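Local coordinates for N-(5'-phosphoribosyl)anthranilate isomerase (Thermococcus kodakarensis, PDB 5LHF), which catalyses the isomerisation of N-(5-phospho-beta-D-ribosyl)anthranilate to 1-(2-carboxyphenylamino)-1-deoxy-D-ribulose 5-phosphate, the third of five steps from chorismate to L-tryptophan, at residues L19-Y23 / K194-E200; R144-R148 / E172-V177. All coordinates share one frame; numbering follows the deposited sequence.

Contact 1 (L19-Y23 / K194-E200)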
# COMPACT_ATOMS: atom_id res chain seq x y z
N LEU A 19 12.04 -11.96 -6.85
CA LEU A 19 11.34 -12.89 -5.98
C LEU A 19 9.87 -12.53 -5.86
O LEU A 19 8.99 -13.36 -6.11
CB LEU A 19 11.99 -12.92 -4.60
CG LEU A 19 11.23 -13.71 -3.54
CD1 LEU A 19 11.06 -15.15 -4.05
CD2 LEU A 19 11.95 -13.65 -2.17
N VAL A 20 9.58 -11.28 -5.51
CA VAL A 20 8.21 -10.81 -5.36
C VAL A 20 7.41 -10.99 -6.65
O VAL A 20 6.20 -11.25 -6.60
CB VAL A 20 8.23 -9.34 -4.89
CG1 VAL A 20 6.90 -8.66 -5.11
CG2 VAL A 20 8.65 -9.28 -3.44
N GLU A 21 8.06 -10.86 -7.81
CA GLU A 21 7.35 -10.93 -9.08
C GLU A 21 6.77 -12.31 -9.36
O GLU A 21 5.88 -12.43 -10.20
CB GLU A 21 8.28 -10.52 -10.22
CG GLU A 21 8.61 -9.03 -10.18
CD GLU A 21 9.42 -8.58 -11.37
OE1 GLU A 21 9.27 -7.41 -11.77
OE2 GLU A 21 10.20 -9.40 -11.89
N ARG A 22 7.26 -13.34 -8.67
CA ARG A 22 6.72 -14.67 -8.88
C ARG A 22 5.41 -14.89 -8.15
O ARG A 22 4.73 -15.90 -8.40
CB ARG A 22 7.75 -15.71 -8.44
CG ARG A 22 9.02 -15.66 -9.27
CD ARG A 22 9.68 -17.03 -9.39
NE ARG A 22 10.11 -17.56 -8.09
CZ ARG A 22 11.21 -17.18 -7.45
NH1 ARG A 22 12.00 -16.25 -7.98
NH2 ARG A 22 11.51 -17.73 -6.29
N TYR A 23 5.01 -13.94 -7.29
CA TYR A 23 3.85 -14.13 -6.44
C TYR A 23 2.86 -12.97 -6.46
O TYR A 23 1.65 -13.22 -6.44
CB TYR A 23 4.30 -14.37 -4.99
CG TYR A 23 5.21 -15.57 -4.84
CD1 TYR A 23 6.60 -15.42 -4.92
CD2 TYR A 23 4.69 -16.84 -4.65
CE1 TYR A 23 7.44 -16.51 -4.79
CE2 TYR A 23 5.53 -17.94 -4.51
CZ TYR A 23 6.89 -17.77 -4.58
OH TYR A 23 7.71 -18.86 -4.45
N LYS A 194 13.18 -9.77 1.72
CA LYS A 194 12.03 -10.52 1.22
C LYS A 194 12.38 -12.00 1.13
O LYS A 194 13.41 -12.38 0.56
CB LYS A 194 11.58 -10.00 -0.15
CG LYS A 194 11.15 -8.55 -0.18
CD LYS A 194 10.17 -8.18 0.92
CE LYS A 194 9.90 -6.67 0.87
NZ LYS A 194 9.32 -6.11 2.11
N ASP A 195 11.53 -12.84 1.72
CA ASP A 195 11.86 -14.25 1.98
C ASP A 195 10.84 -15.18 1.32
O ASP A 195 9.63 -15.05 1.56
CB ASP A 195 11.90 -14.51 3.48
CG ASP A 195 12.22 -15.96 3.82
OD1 ASP A 195 13.41 -16.33 3.81
OD2 ASP A 195 11.28 -16.73 4.10
N ARG A 196 11.33 -16.13 0.52
CA ARG A 196 10.43 -16.96 -0.30
C ARG A 196 9.51 -17.81 0.56
O ARG A 196 8.33 -17.97 0.25
CB ARG A 196 11.24 -17.85 -1.25
CG ARG A 196 10.37 -18.63 -2.25
CD ARG A 196 10.00 -20.04 -1.78
NE ARG A 196 11.18 -20.84 -1.47
CZ ARG A 196 11.14 -22.06 -0.94
NH1 ARG A 196 9.98 -22.63 -0.65
NH2 ARG A 196 12.27 -22.71 -0.69
N VAL A 197 10.02 -18.36 1.66
CA VAL A 197 9.18 -19.24 2.46
C VAL A 197 8.11 -18.44 3.19
O VAL A 197 6.94 -18.87 3.26
CB VAL A 197 10.04 -20.07 3.43
CG1 VAL A 197 9.17 -20.65 4.54
CG2 VAL A 197 10.77 -21.18 2.67
N LEU A 198 8.45 -17.25 3.69
CA LEU A 198 7.43 -16.38 4.29
C LEU A 198 6.39 -15.94 3.26
O LEU A 198 5.19 -15.88 3.56
CB LEU A 198 8.08 -15.15 4.93
CG LEU A 198 8.96 -15.46 6.13
CD1 LEU A 198 9.46 -14.15 6.74
CD2 LEU A 198 8.20 -16.30 7.17
N ILE A 199 6.83 -15.60 2.04
CA ILE A 199 5.88 -15.21 1.01
C ILE A 199 4.94 -16.36 0.67
O ILE A 199 3.73 -16.17 0.53
CB ILE A 199 6.61 -14.67 -0.24
CG1 ILE A 199 7.27 -13.32 0.08
CG2 ILE A 199 5.61 -14.47 -1.39
CD1 ILE A 199 8.28 -12.81 -1.00
N GLU A 200 5.48 -17.58 0.55
CA GLU A 200 4.61 -18.71 0.22
C GLU A 200 3.62 -18.98 1.34
O GLU A 200 2.47 -19.37 1.08
CB GLU A 200 5.45 -19.94 -0.11
CG GLU A 200 6.18 -19.75 -1.42
CD GLU A 200 6.80 -21.02 -1.96
OE1 GLU A 200 7.12 -21.93 -1.16
OE2 GLU A 200 6.99 -21.10 -3.19
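The backbones of L19-Y23 and K194-E200 come closest at L19 and R196, whose CA atoms are 7.0 Å apart, and Y23 stands across from I199, so the space between them is filled by side chains. L19 and I199 reach toward each other tip to tip, L19 CD2 lying 3.9 Å from I199 CD1. The same CD2 rests against the chain just before helix 196-207, 3.3 Å from K194 O, while CD1 meets R196 CB and CG. I199 uses its other branch on Y23: with CG2 anti to the backbone N and CG1 anti to the carbonyl carbon (chi1 -69°), CG2 is carried over one face of the ring, 3.6 Å from Y23 CG, a CH-pi contact displaced toward the rim. Y23 OH donates to E200 OE2 at 2.7 Å, meeting that oxygen on its anti side but 33° out of the carboxylate plane. The other oxygen, E200 OE1, takes R196 NH1 at 3.0 Å in a salt bridge, which ties both ends of the carboxylate. D195 is the N-cap, OD2 accepting from L198 N, and its OD1 pairs with R190. In the TIM barrel this joins the first and last helices, 14-20 and 196-207: V20 and I199 both reach I8 of strand 5-9, and Y23 continues onto M203 and R207.

Contact 2 (R144-R148 / E172-V177)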
# COMPACT_ATOMS: atom_id res chain seq x y z
N ARG A 144 -8.12 -4.11 16.56
CA ARG A 144 -9.44 -4.69 16.33
C ARG A 144 -10.44 -3.61 15.93
O ARG A 144 -11.28 -3.83 15.05
CB ARG A 144 -9.90 -5.44 17.58
CG ARG A 144 -9.31 -6.84 17.71
CD ARG A 144 -9.72 -7.53 19.01
NE ARG A 144 -11.10 -8.02 18.98
CZ ARG A 144 -11.44 -9.27 18.65
NH1 ARG A 144 -10.51 -10.15 18.32
NH2 ARG A 144 -12.72 -9.63 18.66
N HIS A 145 -10.37 -2.45 16.58
CA HIS A 145 -11.19 -1.31 16.19
C HIS A 145 -10.91 -0.90 14.75
O HIS A 145 -11.83 -0.54 14.00
CB HIS A 145 -10.93 -0.15 17.14
CG HIS A 145 -11.35 1.19 16.61
ND1 HIS A 145 -10.58 1.92 15.73
CD2 HIS A 145 -12.46 1.93 16.86
CE1 HIS A 145 -11.21 3.05 15.45
NE2 HIS A 145 -12.35 3.08 16.12
N ASP A 146 -9.64 -0.93 14.35
CA ASP A 146 -9.29 -0.54 12.99
C ASP A 146 -9.89 -1.50 11.96
O ASP A 146 -10.35 -1.06 10.90
CB ASP A 146 -7.77 -0.46 12.83
CG ASP A 146 -7.15 0.63 13.69
OD1 ASP A 146 -7.89 1.37 14.36
OD2 ASP A 146 -5.90 0.75 13.67
N TYR A 147 -9.90 -2.80 12.26
CA TYR A 147 -10.56 -3.75 11.36
C TYR A 147 -12.06 -3.47 11.24
O TYR A 147 -12.64 -3.58 10.16
CB TYR A 147 -10.35 -5.19 11.85
CG TYR A 147 -8.96 -5.78 11.68
CD1 TYR A 147 -7.98 -5.15 10.91
CD2 TYR A 147 -8.64 -6.98 12.29
CE1 TYR A 147 -6.71 -5.72 10.77
CE2 TYR A 147 -7.38 -7.55 12.15
CZ TYR A 147 -6.43 -6.93 11.40
OH TYR A 147 -5.19 -7.53 11.28
N ARG A 148 -12.71 -3.11 12.35
CA ARG A 148 -14.15 -2.84 12.29
C ARG A 148 -14.44 -1.63 11.41
O ARG A 148 -15.43 -1.62 10.67
CB ARG A 148 -14.71 -2.61 13.69
CG ARG A 148 -14.70 -3.83 14.55
CD ARG A 148 -14.89 -3.45 15.99
NE ARG A 148 -14.33 -4.44 16.90
CZ ARG A 148 -14.92 -5.59 17.20
NH1 ARG A 148 -16.08 -5.91 16.67
NH2 ARG A 148 -14.33 -6.42 18.04
N GLU A 172 -7.24 -13.89 9.53
CA GLU A 172 -8.26 -13.23 10.33
C GLU A 172 -8.56 -11.85 9.78
O GLU A 172 -9.73 -11.44 9.71
CB GLU A 172 -7.80 -13.16 11.79
CG GLU A 172 -8.83 -12.55 12.72
CD GLU A 172 -8.20 -11.92 13.96
OE1 GLU A 172 -6.97 -11.67 13.94
OE2 GLU A 172 -8.93 -11.69 14.95
N ALA A 173 -7.53 -11.11 9.36
CA ALA A 173 -7.75 -9.79 8.78
C ALA A 173 -8.63 -9.86 7.53
O ALA A 173 -9.50 -9.01 7.32
CB ALA A 173 -6.41 -9.13 8.45
N ILE A 174 -8.42 -10.88 6.69
CA ILE A 174 -9.18 -10.98 5.45
C ILE A 174 -10.64 -11.30 5.74
O ILE A 174 -11.54 -10.62 5.25
CB ILE A 174 -8.54 -12.01 4.51
CG1 ILE A 174 -7.28 -11.43 3.86
CG2 ILE A 174 -9.55 -12.45 3.44
CD1 ILE A 174 -6.32 -12.48 3.21
N ARG A 175 -10.90 -12.35 6.51
CA ARG A 175 -12.31 -12.69 6.66
C ARG A 175 -13.05 -11.74 7.59
O ARG A 175 -14.29 -11.72 7.58
CB ARG A 175 -12.46 -14.15 7.08
CG ARG A 175 -12.13 -15.12 5.92
CD ARG A 175 -12.11 -16.59 6.34
NE ARG A 175 -10.93 -16.94 7.12
CZ ARG A 175 -10.87 -16.94 8.45
NH1 ARG A 175 -11.93 -16.61 9.17
NH2 ARG A 175 -9.75 -17.26 9.06
N TRP A 176 -12.32 -10.90 8.34
CA TRP A 176 -12.94 -9.84 9.13
C TRP A 176 -13.26 -8.62 8.27
O TRP A 176 -14.38 -8.10 8.30
CB TRP A 176 -12.02 -9.45 10.29
CG TRP A 176 -12.59 -8.53 11.31
CD1 TRP A 176 -13.56 -7.58 11.14
CD2 TRP A 176 -12.21 -8.46 12.69
NE1 TRP A 176 -13.81 -6.93 12.33
CE2 TRP A 176 -12.99 -7.45 13.29
CE3 TRP A 176 -11.28 -9.16 13.48
CZ2 TRP A 176 -12.87 -7.12 14.65
CZ3 TRP A 176 -11.17 -8.83 14.82
CH2 TRP A 176 -11.96 -7.82 15.39
N VAL A 177 -12.30 -8.16 7.47
CA VAL A 177 -12.48 -6.93 6.71
C VAL A 177 -13.05 -7.19 5.31
O VAL A 177 -13.74 -6.34 4.76
CB VAL A 177 -11.13 -6.19 6.63
CG1 VAL A 177 -11.22 -4.94 5.74
CG2 VAL A 177 -10.66 -5.82 8.03
O HOH W 1 -5.31 -10.19 12.28
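Two consecutive outer helices of the TIM barrel, 143-156 and 170-177, meet here through an aromatic pair flanked by two arginines. Over these segments the axes approach to 10.1 Å and run 41° apart, a spacing that leaves room for the rings of Y147 and W176. The pair is T-shaped: the edge of Y147 faces the six-membered ring of W176, with centroids 5.4 Å apart and planes at 68°, and Y147 CD2 is 3.6 Å from W176 CE3. Y147 CB lies almost on the normal of the five-membered ring, 3.8 Å from its centroid, so the indole is covered by both the tyrosine's methylene and its ring edge. The indole reaches this place because W176 CG is anti to its own backbone N (chi1 -171°), which sends the ring out along the flank of helix 143-156. There its benzo edge runs into the faces of two guanidinium groups. W176 CH2 sits over the centre of the R144 group and W176 CZ2 over that of R148, each 3.6 Å from the respective CZ. Both guanidinium planes stand steeply to the indole, so the arginines present their faces to its rim and neither stacks on it as a cation-pi partner. Deeper in, V177 CG2 packs against Y147 CB, while A173 CB lies beneath the phenol end; A173 and V177 also touch L161 of strand 160-162, which puts this side of the interface against the barrel wall. E172 OE2 has only a charge relation to R144, well out of the guanidinium plane. At the phenol, one water bridges the helices: it accepts from Y147 OH and donates to E172 OE1, both at 2.8 Å.

Contact 1 and contact 2 lie at separate places on the helical layer of one eight-stranded barrel, their centres 24 Å apart and their nearest atoms about 11 Å apart, without touching. Along the chain, L19-Y23 comes first, then R144-R148 and E172-V177, and K194-E200 last, so both halves of contact 2 fall between those of contact 1. Contact 2 joins helices successive in sequence, with strand 160-162 between them. Contact 1 joins helices 14-20 and 196-207 from opposite ends of the chain, where strands 5-9 and 181-184 come together as the barrel closes. The two thus represent local and ring-closing helix packing around the same sheet.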